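Local coordinates for ABC transporter substrate binding protein (Ribose) (Agrobacterium vitis, PDB 5DKV), which binds alpha-D-tagatopyranose and probably serves as the periplasmic sugar-binding component of an ABC transporter, at residues A149-A154 and K183-K188; K162-N167 and A222-A227; D261-G266 and T305-S310. All coordinates share one frame; numbering follows the deposited sequence. Where two conformers were deposited one is given.

Contact 1 (A149-A154 and K183-K188)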
ATOM      1  N   ALA A 149      -4.979   2.554  12.489  1.00 13.49           N
ATOM      2  CA  ALA A 149      -5.377   1.171  12.687  1.00 10.90           C
ATOM      3  C   ALA A 149      -5.377   0.786  14.161  1.00 10.15           C
ATOM      4  O   ALA A 149      -6.275   0.101  14.623  1.00 13.39           O
ATOM      5  CB  ALA A 149      -4.490   0.254  11.912  1.00 11.10           C
ATOM      6  N   ALA A 150      -4.369   1.230  14.908  1.00  9.34           N
ATOM      7  CA  ALA A 150      -4.289   0.885  16.328  1.00 11.75           C
ATOM      8  C   ALA A 150      -5.427   1.510  17.129  1.00 10.19           C
ATOM      9  O   ALA A 150      -6.043   0.847  17.988  1.00 13.08           O
ATOM     10  CB  ALA A 150      -2.964   1.311  16.894  1.00 10.78           C
ATOM     11  N   ARG A 151      -5.691   2.792  16.874  1.00 13.42           N
ATOM     12  CA  ARG A 151      -6.765   3.479  17.574  1.00 13.83           C
ATOM     13  C   ARG A 151      -8.114   2.849  17.252  1.00 12.63           C
ATOM     14  O   ARG A 151      -8.966   2.707  18.144  1.00 12.52           O
ATOM     15  CB  ARG A 151      -6.760   4.983  17.240  1.00 15.58           C
ATOM     16  CG  ARG A 151      -5.584   5.733  17.869  1.00 15.79           C
ATOM     17  CD  ARG A 151      -5.736   7.247  17.777  1.00 20.01           C
ATOM     18  NE  ARG A 151      -5.597   7.773  16.419  1.00 19.39           N
ATOM     19  CZ  ARG A 151      -4.448   8.193  15.874  1.00 23.33           C
ATOM     20  NH1 ARG A 151      -3.314   8.147  16.561  1.00 26.32           N
ATOM     21  NH2 ARG A 151      -4.430   8.671  14.634  1.00 23.01           N
ATOM     22  N   SER A 152      -8.300   2.449  15.994  1.00 11.61           N
ATOM     23  CA  SER A 152      -9.531   1.784  15.563  1.00 10.98           C
ATOM     24  C   SER A 152      -9.698   0.427  16.252  1.00 11.68           C
ATOM     25  O   SER A 152     -10.775   0.104  16.749  1.00 14.61           O
ATOM     26  CB  SER A 152      -9.551   1.604  14.044  1.00 12.30           C
ATOM     27  OG  SER A 152      -9.483   2.860  13.376  1.00 17.41           O
ATOM     28  N   LEU A 153      -8.631  -0.364  16.272  1.00 10.73           N
ATOM     29  CA  LEU A 153      -8.679  -1.673  16.914  1.00 11.29           C
ATOM     30  C   LEU A 153      -8.847  -1.527  18.407  1.00 13.74           C
ATOM     31  O   LEU A 153      -9.574  -2.305  19.021  1.00 13.37           O
ATOM     32  CB  LEU A 153      -7.425  -2.500  16.590  1.00 11.58           C
ATOM     33  CG  LEU A 153      -7.441  -3.963  17.037  1.00 10.40           C
ATOM     34  CD1 LEU A 153      -8.582  -4.716  16.382  1.00 17.09           C
ATOM     35  CD2 LEU A 153      -6.109  -4.637  16.730  1.00 12.14           C
ATOM     36  N   ALA A 154      -8.192  -0.536  19.013  1.00 13.79           N
ATOM     37  CA  ALA A 154      -8.340  -0.350  20.448  1.00 16.06           C
ATOM     38  C   ALA A 154      -9.796  -0.052  20.777  1.00 15.30           C
ATOM     39  O   ALA A 154     -10.325  -0.501  21.795  1.00 15.00           O
ATOM     40  CB  ALA A 154      -7.428   0.782  20.946  1.00 15.63           C
ATOM     41  N   LYS A 183       2.426  -0.171  16.618  1.00 11.34           N
ATOM     42  CA  LYS A 183       3.034  -0.539  17.896  1.00 12.81           C
ATOM     43  C   LYS A 183       3.327   0.675  18.778  1.00 14.57           C
ATOM     44  O   LYS A 183       3.175   0.606  20.010  1.00 14.38           O
ATOM     45  CB  LYS A 183       4.317  -1.344  17.681  1.00 14.37           C
ATOM     46  CG  LYS A 183       4.029  -2.780  17.224  1.00 17.75           C
ATOM     47  CD  LYS A 183       5.302  -3.596  17.039  1.00 21.05           C
ATOM     48  CE  LYS A 183       4.989  -5.082  16.849  1.00 17.52           C
ATOM     49  NZ  LYS A 183       6.216  -5.867  16.503  1.00 19.42           N
ATOM     50  N   SER A 184       3.735   1.778  18.164  1.00 12.95           N
ATOM     51  CA  SER A 184       3.985   2.982  18.949  1.00 15.08           C
ATOM     52  C   SER A 184       2.678   3.526  19.551  1.00 13.06           C
ATOM     53  O   SER A 184       2.645   3.986  20.705  1.00 13.87           O
ATOM     54  CB  SER A 184       4.709   4.046  18.109  1.00 14.50           C
ATOM     55  OG  SER A 184       3.959   4.464  16.992  1.00 20.79           O
ATOM     56  N   GLU A 185       1.594   3.477  18.789  1.00 13.63           N
ATOM     57  CA  GLU A 185       0.294   3.892  19.320  1.00 11.82           C
ATOM     58  C   GLU A 185      -0.161   2.930  20.420  1.00 12.63           C
ATOM     59  O   GLU A 185      -0.569   3.365  21.491  1.00 14.33           O
ATOM     60  CB  GLU A 185      -0.746   3.984  18.184  1.00 13.01           C
ATOM     61  CG  GLU A 185      -2.213   4.216  18.626  1.00 16.78           C
ATOM     62  CD  GLU A 185      -2.483   5.553  19.330  1.00 30.85           C
ATOM     63  OE1 GLU A 185      -3.218   5.548  20.362  1.00 28.21           O
ATOM     64  OE2 GLU A 185      -2.006   6.605  18.838  1.00 20.25           O
ATOM     65  N   MET A 186      -0.064   1.621  20.179  1.00 13.30           N
ATOM     66  CA  MET A 186      -0.544   0.665  21.179  1.00 14.57           C
ATOM     67  C   MET A 186       0.261   0.780  22.473  1.00 15.04           C
ATOM     68  O   MET A 186      -0.251   0.476  23.554  1.00 14.70           O
ATOM     69  CB  MET A 186      -0.488  -0.782  20.654  1.00 14.14           C
ATOM     70  CG  MET A 186      -1.594  -1.178  19.666  1.00 13.11           C
ATOM     71  SD  MET A 186      -3.207  -0.668  20.313  1.00 14.40           S
ATOM     72  CE  MET A 186      -4.328  -1.675  19.359  1.00 10.80           C
ATOM     73  N   ALA A 187       1.512   1.221  22.398  1.00 14.88           N
ATOM     74  CA  ALA A 187       2.308   1.391  23.633  1.00 13.27           C
ATOM     75  C   ALA A 187       1.665   2.376  24.608  1.00 18.57           C
ATOM     76  O   ALA A 187       2.002   2.393  25.801  1.00 19.08           O
ATOM     77  CB  ALA A 187       3.729   1.840  23.293  1.00 16.01           C
ATOM     78  N   LYS A 188       0.738   3.186  24.109  1.00 14.75           N
ATOM     79  CA  LYS A 188       0.051   4.164  24.938  1.00 14.23           C
ATOM     80  C   LYS A 188      -1.194   3.566  25.589  1.00 22.24           C
ATOM     81  O   LYS A 188      -1.906   4.256  26.307  1.00 20.75           O
ATOM     82  CB  LYS A 188      -0.356   5.382  24.116  1.00 16.21           C
ATOM     83  CG  LYS A 188       0.804   6.143  23.514  1.00 17.50           C
ATOM     84  CD  LYS A 188       0.285   7.295  22.680  1.00 27.57           C
ATOM     85  CE  LYS A 188       1.413   8.086  22.059  1.00 30.66           C
ATOM     86  NZ  LYS A 188       0.912   9.212  21.221  1.00 32.15           N
TER
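Arg151 and Glu185 form the polar part of this helix-to-helix contact. Arg151 NH1 donates to Glu185 OE2 at 3.0 Å, a salt bridge with a bent N-H...O angle of 139°. The oxygen lies near the guanidinium plane, at its edge. The carboxylate is turned almost square to that plane. NH1 meets OE2 from above the carboxylate, 56° out of its plane. The bridge is single-pronged. The other oxygen, Glu185 OE1, is hydrogen-bonded to His189 NE2, which holds the carboxylate from a second direction. The aliphatic part of Arg151 also takes part: its CG packs 3.4 Å from Glu185 CD.

Helices 142-156 and 173-186 lie on the same face of the sheet in one lobe of a periplasmic binding protein of the type I fold. Strand 161-167 runs between them in the chain.

The apolar contacts centre on Ala150 and Met186. Ala150 is small enough to let the second helix come near, with the CA atoms of Ala150 and Met186 6.1 Å apart. Ala150 CB meets Glu185 CG at 3.5 Å and Met186 SD at 4.0 Å. The Met186 chain bends about its CB-CG bond (chi2 -48°), which swings SD toward Ala150; from there CE extends on to the first helix. There CE lies 3.3 Å from Ala150 O and 4.2 Å from Leu153 CB. On the sheet side, Met186 also touches Ile192 and Val194 of strand 192-199.

Contact 2 (K162-N167 and A222-A227)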
ATOM      1  N   LYS A 162      -5.634  -8.970  24.132  1.00 16.11           N
ATOM      2  CA  LYS A 162      -4.525  -9.403  23.291  1.00 12.16           C
ATOM      3  C   LYS A 162      -4.798  -9.158  21.808  1.00 14.67           C
ATOM      4  O   LYS A 162      -5.847  -9.532  21.295  1.00 12.70           O
ATOM      5  CB  LYS A 162      -4.235 -10.898  23.467  1.00 12.85           C
ATOM      6  CG  LYS A 162      -3.722 -11.378  24.853  1.00 18.38           C
ATOM      7  CD  LYS A 162      -3.948 -12.928  24.928  1.00 26.73           C
ATOM      8  CE  LYS A 162      -3.294 -13.703  26.091  1.00 39.57           C
ATOM      9  NZ  LYS A 162      -3.467 -15.235  25.913  1.00 26.31           N
ATOM     10  N   VAL A 163      -3.820  -8.591  21.121  1.00 10.35           N
ATOM     11  CA  VAL A 163      -3.911  -8.364  19.668  1.00 11.36           C
ATOM     12  C   VAL A 163      -2.581  -8.729  19.024  1.00 13.36           C
ATOM     13  O   VAL A 163      -1.594  -8.935  19.711  1.00 12.83           O
ATOM     14  CB  VAL A 163      -4.242  -6.876  19.304  1.00 12.08           C
ATOM     15  CG1 VAL A 163      -5.527  -6.433  19.955  1.00 12.72           C
ATOM     16  CG2 VAL A 163      -3.106  -5.949  19.722  1.00 11.52           C
ATOM     17  N   TYR A 164      -2.555  -8.790  17.696  1.00 11.72           N
ATOM     18  CA  TYR A 164      -1.299  -8.903  16.979  1.00 10.26           C
ATOM     19  C   TYR A 164      -1.457  -8.311  15.592  1.00 10.31           C
ATOM     20  O   TYR A 164      -2.572  -8.123  15.110  1.00  8.78           O
ATOM     21  CB  TYR A 164      -0.827 -10.361  16.890  1.00 13.25           C
ATOM     22  CG  TYR A 164      -1.594 -11.216  15.905  1.00  9.76           C
ATOM     23  CD1 TYR A 164      -2.788 -11.793  16.251  1.00  9.91           C
ATOM     24  CD2 TYR A 164      -1.108 -11.435  14.623  1.00 10.61           C
ATOM     25  CE1 TYR A 164      -3.490 -12.574  15.362  1.00 13.18           C
ATOM     26  CE2 TYR A 164      -1.803 -12.228  13.719  1.00 11.43           C
ATOM     27  CZ  TYR A 164      -3.001 -12.787  14.097  1.00 13.45           C
ATOM     28  OH  TYR A 164      -3.741 -13.570  13.225  1.00 14.31           O
ATOM     29  N   VAL A 165      -0.317  -8.017  14.974  1.00  8.62           N
ATOM     30  CA  VAL A 165      -0.253  -7.542  13.611  1.00  8.65           C
ATOM     31  C   VAL A 165       0.019  -8.719  12.659  1.00 12.60           C
ATOM     32  O   VAL A 165       0.978  -9.490  12.841  1.00 11.68           O
ATOM     33  CB  VAL A 165       0.857  -6.495  13.428  1.00 10.82           C
ATOM     34  CG1 VAL A 165       0.898  -5.988  11.960  1.00 12.06           C
ATOM     35  CG2 VAL A 165       0.692  -5.313  14.415  1.00 12.34           C
ATOM     36  N   SER A 166      -0.840  -8.847  11.661  1.00  8.52           N
ATOM     37  CA  SER A 166      -0.636  -9.756  10.565  1.00  8.74           C
ATOM     38  C   SER A 166       0.019  -8.922   9.476  1.00 10.93           C
ATOM     39  O   SER A 166      -0.554  -7.937   9.027  1.00 10.92           O
ATOM     40  CB  SER A 166      -1.975 -10.366  10.117  1.00  9.06           C
ATOM     41  OG  SER A 166      -1.874 -11.094   8.918  1.00  9.80           O
ATOM     42  N   ASN A 167       1.242  -9.277   9.104  1.00  9.06           N
ATOM     43  CA  ASN A 167       2.023  -8.474   8.175  1.00  8.74           C
ATOM     44  C   ASN A 167       2.678  -9.306   7.091  1.00 13.25           C
ATOM     45  O   ASN A 167       2.586 -10.543   7.086  1.00 12.62           O
ATOM     46  CB  ASN A 167       3.083  -7.692   8.947  1.00  9.29           C
ATOM     47  CG  ASN A 167       3.409  -6.368   8.321  1.00 10.71           C
ATOM     48  OD1 ASN A 167       3.039  -6.094   7.181  1.00 11.86           O
ATOM     49  ND2 ASN A 167       4.090  -5.526   9.074  1.00 12.93           N
ATOM     50  N   ALA A 222      -8.279 -11.023  21.369  1.00 11.85           N
ATOM     51  CA  ALA A 222      -9.279  -9.984  21.196  1.00 13.49           C
ATOM     52  C   ALA A 222      -9.349  -9.396  19.784  1.00 12.61           C
ATOM     53  O   ALA A 222     -10.433  -9.045  19.334  1.00 11.63           O
ATOM     54  CB  ALA A 222      -9.017  -8.859  22.217  1.00 15.04           C
ATOM     55  N   GLY A 223      -8.224  -9.273  19.091  1.00 11.35           N
ATOM     56  CA  GLY A 223      -8.257  -8.688  17.757  1.00  9.81           C
ATOM     57  C   GLY A 223      -6.972  -8.832  16.973  1.00  8.14           C
ATOM     58  O   GLY A 223      -5.954  -9.311  17.478  1.00 11.64           O
ATOM     59  N   VAL A 224      -7.039  -8.422  15.708  1.00  8.67           N
ATOM     60  CA  VAL A 224      -5.920  -8.528  14.786  1.00  7.56           C
ATOM     61  C   VAL A 224      -5.975  -7.370  13.819  1.00 12.88           C
ATOM     62  O   VAL A 224      -7.052  -6.948  13.405  1.00 12.03           O
ATOM     63  CB  VAL A 224      -5.953  -9.869  14.034  1.00  8.53           C
ATOM     64  CG1 VAL A 224      -7.257 -10.053  13.326  1.00 16.21           C
ATOM     65  CG2 VAL A 224      -4.810  -9.993  13.050  1.00 11.69           C
ATOM     66  N   PHE A 225      -4.796  -6.871  13.462  1.00 10.33           N
ATOM     67  CA  PHE A 225      -4.645  -5.816  12.464  1.00 10.58           C
ATOM     68  C   PHE A 225      -3.895  -6.401  11.295  1.00 10.06           C
ATOM     69  O   PHE A 225      -2.751  -6.806  11.445  1.00 10.82           O
ATOM     70  CB  PHE A 225      -3.898  -4.612  13.051  1.00 14.37           C
ATOM     71  CG  PHE A 225      -3.351  -3.639  11.997  1.00 10.71           C
ATOM     72  CD1 PHE A 225      -4.147  -3.194  10.958  1.00 10.01           C
ATOM     73  CD2 PHE A 225      -2.042  -3.169  12.081  1.00 11.79           C
ATOM     74  CE1 PHE A 225      -3.644  -2.286  10.017  1.00 10.03           C
ATOM     75  CE2 PHE A 225      -1.535  -2.286  11.151  1.00 10.01           C
ATOM     76  CZ  PHE A 225      -2.329  -1.842  10.123  1.00  9.89           C
ATOM     77  N   GLY A 226      -4.546  -6.466  10.131  1.00  8.14           N
ATOM     78  CA  GLY A 226      -3.881  -6.900   8.912  1.00  7.92           C
ATOM     79  C   GLY A 226      -3.311  -5.695   8.195  1.00  8.98           C
ATOM     80  O   GLY A 226      -4.057  -4.798   7.762  1.00  8.53           O
ATOM     81  N   ALA A 227      -1.994  -5.672   8.037  1.00  8.30           N
ATOM     82  CA  ALA A 227      -1.328  -4.441   7.694  1.00  8.82           C
ATOM     83  C   ALA A 227      -1.305  -4.164   6.188  1.00  8.54           C
ATOM     84  O   ALA A 227      -0.818  -3.120   5.795  1.00  9.97           O
ATOM     85  CB  ALA A 227       0.081  -4.442   8.246  1.00  9.95           C
TER
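Ala222 N and Gly223 N both donate to Lys162 O, at 2.9 and 3.3 Å. The strands 161-167 and 223-226 are neighbours, running parallel in the sheet, in one lobe of the type I periplasmic binding protein fold. Both donors lie in the carbonyl plane of Lys162. Ala222 CB also packs against that oxygen. Gly223 O then faces Tyr164 N, but the bond is weak.

Val224 points to the same side of the sheet as Tyr164 and Ser166. Its CG2, anti to the backbone N, sits over one face of the Tyr164 ring, 3.8 Å from the centroid, in a CH-pi contact. Tyr164 CG stands between its own backbone N and carbonyl carbon (chi1 74°), and the ring lies alongside the valine. Leu211 and Val214 of helix 204-217 also touch this ring.

Phe225 lies on the other side of the sheet, beside Val165. Its backbone pairs firmly: Phe225 N donates to Tyr164 O at 3.0 Å, and Phe225 O accepts from Ser166 N at 2.8 Å. Its ring meets Phe182 of helix 173-186, the two planes nearly parallel. Gly226 passes its CA by Ser166 O.

The side chain of Ala227 is about 8 Å from the bound alpha-D-tagatopyranose, and Ala227 O accepts from Arg178, a pocket residue. Ala227 CB lies 3.6 Å from Asn167 OD1, while Asn167 ND2 is hydrogen-bonded to Glu179 OE1. The last bond between the two segments runs from Ala227 N to Ser166 O, 2.9 Å.

Contact 3 (D261-G266 and T305-S310)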
ATOM      1  N   ASP A 261     -19.263  -6.922   2.076  1.00 15.42           N
ATOM      2  CA  ASP A 261     -19.862  -8.047   2.786  1.00 20.39           C
ATOM      3  C   ASP A 261     -19.220  -8.250   4.154  1.00 11.85           C
ATOM      4  O   ASP A 261     -19.920  -8.546   5.110  1.00 14.24           O
ATOM      5  CB  ASP A 261     -19.743  -9.337   1.974  1.00 23.37           C
ATOM      6  CG  ASP A 261     -20.610  -9.327   0.729  1.00 45.13           C
ATOM      7  OD1 ASP A 261     -21.373  -8.357   0.535  1.00 47.23           O
ATOM      8  OD2 ASP A 261     -20.539 -10.298  -0.053  1.00 53.47           O
ATOM      9  N   ASN A 262     -17.904  -8.052   4.273  1.00 12.25           N
ATOM     10  CA  ASN A 262     -17.252  -8.383   5.550  1.00 12.40           C
ATOM     11  C   ASN A 262     -17.555  -7.337   6.635  1.00 13.55           C
ATOM     12  O   ASN A 262     -17.658  -7.676   7.807  1.00 13.16           O
ATOM     13  CB  ASN A 262     -15.747  -8.566   5.351  1.00 14.44           C
ATOM     14  CG  ASN A 262     -15.413  -9.860   4.620  1.00 15.27           C
ATOM     15  OD1 ASN A 262     -16.236 -10.783   4.576  1.00 18.63           O
ATOM     16  ND2 ASN A 262     -14.210  -9.936   4.046  1.00 16.96           N
ATOM     17  N   LEU A 263     -17.737  -6.075   6.255  1.00 14.97           N
ATOM     18  CA  LEU A 263     -18.237  -5.098   7.216  1.00 10.49           C
ATOM     19  C   LEU A 263     -19.680  -5.397   7.607  1.00 14.79           C
ATOM     20  O   LEU A 263     -20.036  -5.340   8.780  1.00 14.58           O
ATOM     21  CB  LEU A 263     -18.131  -3.680   6.653  1.00 13.81           C
ATOM     22  CG  LEU A 263     -16.714  -3.118   6.592  1.00 13.54           C
ATOM     23  CD1 LEU A 263     -16.685  -1.894   5.665  1.00 14.19           C
ATOM     24  CD2 LEU A 263     -16.202  -2.772   7.986  1.00 15.38           C
ATOM     25  N   LYS A 264     -20.512  -5.705   6.613  0.51 13.44           N
ATOM     26  CA  LYS A 264     -21.939  -5.948   6.863  0.51 15.33           C
ATOM     27  C   LYS A 264     -22.172  -7.090   7.839  0.51 16.48           C
ATOM     28  O   LYS A 264     -23.038  -7.007   8.714  0.51 17.03           O
ATOM     29  CB  LYS A 264     -22.667  -6.247   5.543  0.51 16.46           C
ATOM     30  CG  LYS A 264     -23.552  -5.121   5.036  0.51 30.19           C
ATOM     31  CD  LYS A 264     -23.040  -4.491   3.727  0.51 24.95           C
ATOM     32  CE  LYS A 264     -22.139  -3.277   3.949  0.51 12.32           C
ATOM     33  NZ  LYS A 264     -22.818  -2.312   4.888  0.51 31.41           N
ATOM     34  N   SER A 265     -21.382  -8.148   7.699  1.00 16.20           N
ATOM     35  CA  SER A 265     -21.562  -9.361   8.488  1.00 17.78           C
ATOM     36  C   SER A 265     -20.902  -9.279   9.859  1.00 17.62           C
ATOM     37  O   SER A 265     -21.077 -10.160  10.693  1.00 17.93           O
ATOM     38  CB  SER A 265     -20.983 -10.554   7.744  1.00 17.44           C
ATOM     39  OG  SER A 265     -19.567 -10.506   7.838  1.00 17.41           O
ATOM     40  N   GLY A 266     -20.101  -8.248  10.076  1.00 14.45           N
ATOM     41  CA  GLY A 266     -19.448  -8.067  11.360  1.00 16.47           C
ATOM     42  C   GLY A 266     -18.074  -8.718  11.424  1.00 17.65           C
ATOM     43  O   GLY A 266     -17.397  -8.643  12.454  1.00 15.11           O
ATOM     44  N   THR A 305      -9.300   6.851   3.937  1.00 10.43           N
ATOM     45  CA  THR A 305     -10.733   6.841   4.180  1.00 11.78           C
ATOM     46  C   THR A 305     -11.019   5.646   5.076  1.00 12.26           C
ATOM     47  O   THR A 305     -10.781   4.507   4.678  1.00 12.68           O
ATOM     48  CB  THR A 305     -11.530   6.741   2.874  1.00 15.87           C
ATOM     49  OG1 THR A 305     -11.273   7.890   2.055  1.00 15.42           O
ATOM     50  CG2 THR A 305     -13.031   6.659   3.139  1.00 18.79           C
ATOM     51  N   VAL A 306     -11.515   5.912   6.282  1.00 13.18           N
ATOM     52  CA  VAL A 306     -11.862   4.844   7.224  1.00 13.20           C
ATOM     53  C   VAL A 306     -13.303   4.404   6.956  1.00 17.08           C
ATOM     54  O   VAL A 306     -14.230   5.199   7.041  1.00 20.17           O
ATOM     55  CB  VAL A 306     -11.678   5.303   8.665  1.00 17.46           C
ATOM     56  CG1 VAL A 306     -11.979   4.156   9.638  1.00 19.76           C
ATOM     57  CG2 VAL A 306     -10.224   5.812   8.869  1.00 21.51           C
ATOM     58  N   ILE A 307     -13.459   3.134   6.583  1.00 11.04           N
ATOM     59  CA  ILE A 307     -14.737   2.571   6.185  1.00 11.78           C
ATOM     60  C   ILE A 307     -15.241   1.654   7.294  1.00 14.22           C
ATOM     61  O   ILE A 307     -14.503   0.800   7.806  1.00 12.85           O
ATOM     62  CB  ILE A 307     -14.641   1.785   4.831  1.00 14.26           C
ATOM     63  CG1 ILE A 307     -13.966   2.646   3.763  1.00 13.62           C
ATOM     64  CG2 ILE A 307     -16.052   1.356   4.360  1.00 11.87           C
ATOM     65  CD1 ILE A 307     -13.765   1.933   2.411  1.00 16.71           C
ATOM     66  N   ASN A 308     -16.491   1.857   7.698  1.00 16.17           N
ATOM     67  CA  ASN A 308     -17.115   1.018   8.708  1.00 14.00           C
ATOM     68  C   ASN A 308     -18.458   0.493   8.200  1.00 15.57           C
ATOM     69  O   ASN A 308     -18.848   0.779   7.073  1.00 14.46           O
ATOM     70  CB  ASN A 308     -17.303   1.807  10.013  1.00 17.34           C
ATOM     71  CG  ASN A 308     -18.154   3.057   9.825  1.00 16.53           C
ATOM     72  OD1 ASN A 308     -19.298   2.970   9.402  1.00 18.67           O
ATOM     73  ND2 ASN A 308     -17.613   4.212  10.177  1.00 18.80           N
ATOM     74  N   LYS A 309     -19.166  -0.256   9.038  1.00 14.23           N
ATOM     75  CA  LYS A 309     -20.441  -0.863   8.683  1.00 17.05           C
ATOM     76  C   LYS A 309     -21.483   0.153   8.227  1.00 15.29           C
ATOM     77  O   LYS A 309     -22.311  -0.144   7.378  1.00 18.31           O
ATOM     78  CB  LYS A 309     -20.990  -1.631   9.898  1.00 26.85           C
ATOM     79  CG  LYS A 309     -22.069  -2.636   9.611  1.00 35.74           C
ATOM     80  CD  LYS A 309     -22.581  -3.230  10.933  1.00 30.21           C
ATOM     81  CE  LYS A 309     -23.320  -4.553  10.749  1.00 45.54           C
ATOM     82  NZ  LYS A 309     -24.344  -4.532   9.658  1.00 49.99           N
ATOM     83  N   SER A 310     -21.429   1.351   8.802  1.00 17.92           N
ATOM     84  CA  SER A 310     -22.445   2.359   8.557  1.00 21.92           C
ATOM     85  C   SER A 310     -22.145   3.177   7.332  1.00 19.43           C
ATOM     86  O   SER A 310     -23.034   3.398   6.517  1.00 22.40           O
ATOM     87  CB  SER A 310     -22.582   3.295   9.751  1.00 19.46           C
ATOM     88  OG  SER A 310     -23.070   2.569  10.849  1.00 28.09           O
TER
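Lys309 runs its side chain over the backbone oxygens of Leu263 and Lys264, near the C-terminal part of helix 259-264. The contact joins this helix to strand 299-307, which runs antiparallel to its neighbour 270-273 in the sheet of this type I periplasmic binding protein fold. Segment 305-310 carries the strand into the following turn.

From CB, the Lys309 side chain starts 4.0 Å from Leu263 O. CG is anti to the backbone N (chi1 -163°), which carries the chain along the helix backbone, and it comes to 3.5 Å from the same oxygen. CD stays beside Leu263 O. CE moves on to Lys264 O. The chain is extended up to CE and then bends at its last torsion, which turns NZ in to Lys264 O. NZ donates to that oxygen at 3.0 Å, in the carbonyl plane and on a lone pair. A positive charge near the C-terminal end of a helix would be expected to interact favourably with the helix dipole. In the conformer of Lys264 given, its own chain curls back, and its NZ makes a weak bond to Lys309 O, 3.3 Å, doubtful because this side chain has a second conformer.

Beneath this polar layer, Leu263 points to the other segment. Its CD1 meets Ile307 CG2 at 3.6 Å, the two side chains crossing at about a right angle, and also touches Asn308 O. Val317 of helix 315-318 touches Ile307 as well. The backbone after the strand is shaped by an Asx turn, in which Ser310 N donates to Asn308 OD1 at 2.7 Å.

From the N terminus, helix 142-156 opens contact 1, and strand 161-167 follows at once and opens contact 2. Helix 173-186 closes contact 1 before strand 223-226 closes contact 2, so the two loops cross. They also touch in space: Ala149 and Leu153 of the first helix pack on Phe225 and Val163 of the strand pair, which packs that helix on the two strands. Contact 3 comes later in series. It closes the loop from helix 259-264 to the end of strand 299-307. Its centre lies about 17 Å from that of contact 2, and the two do not touch, but both reach the same sheet.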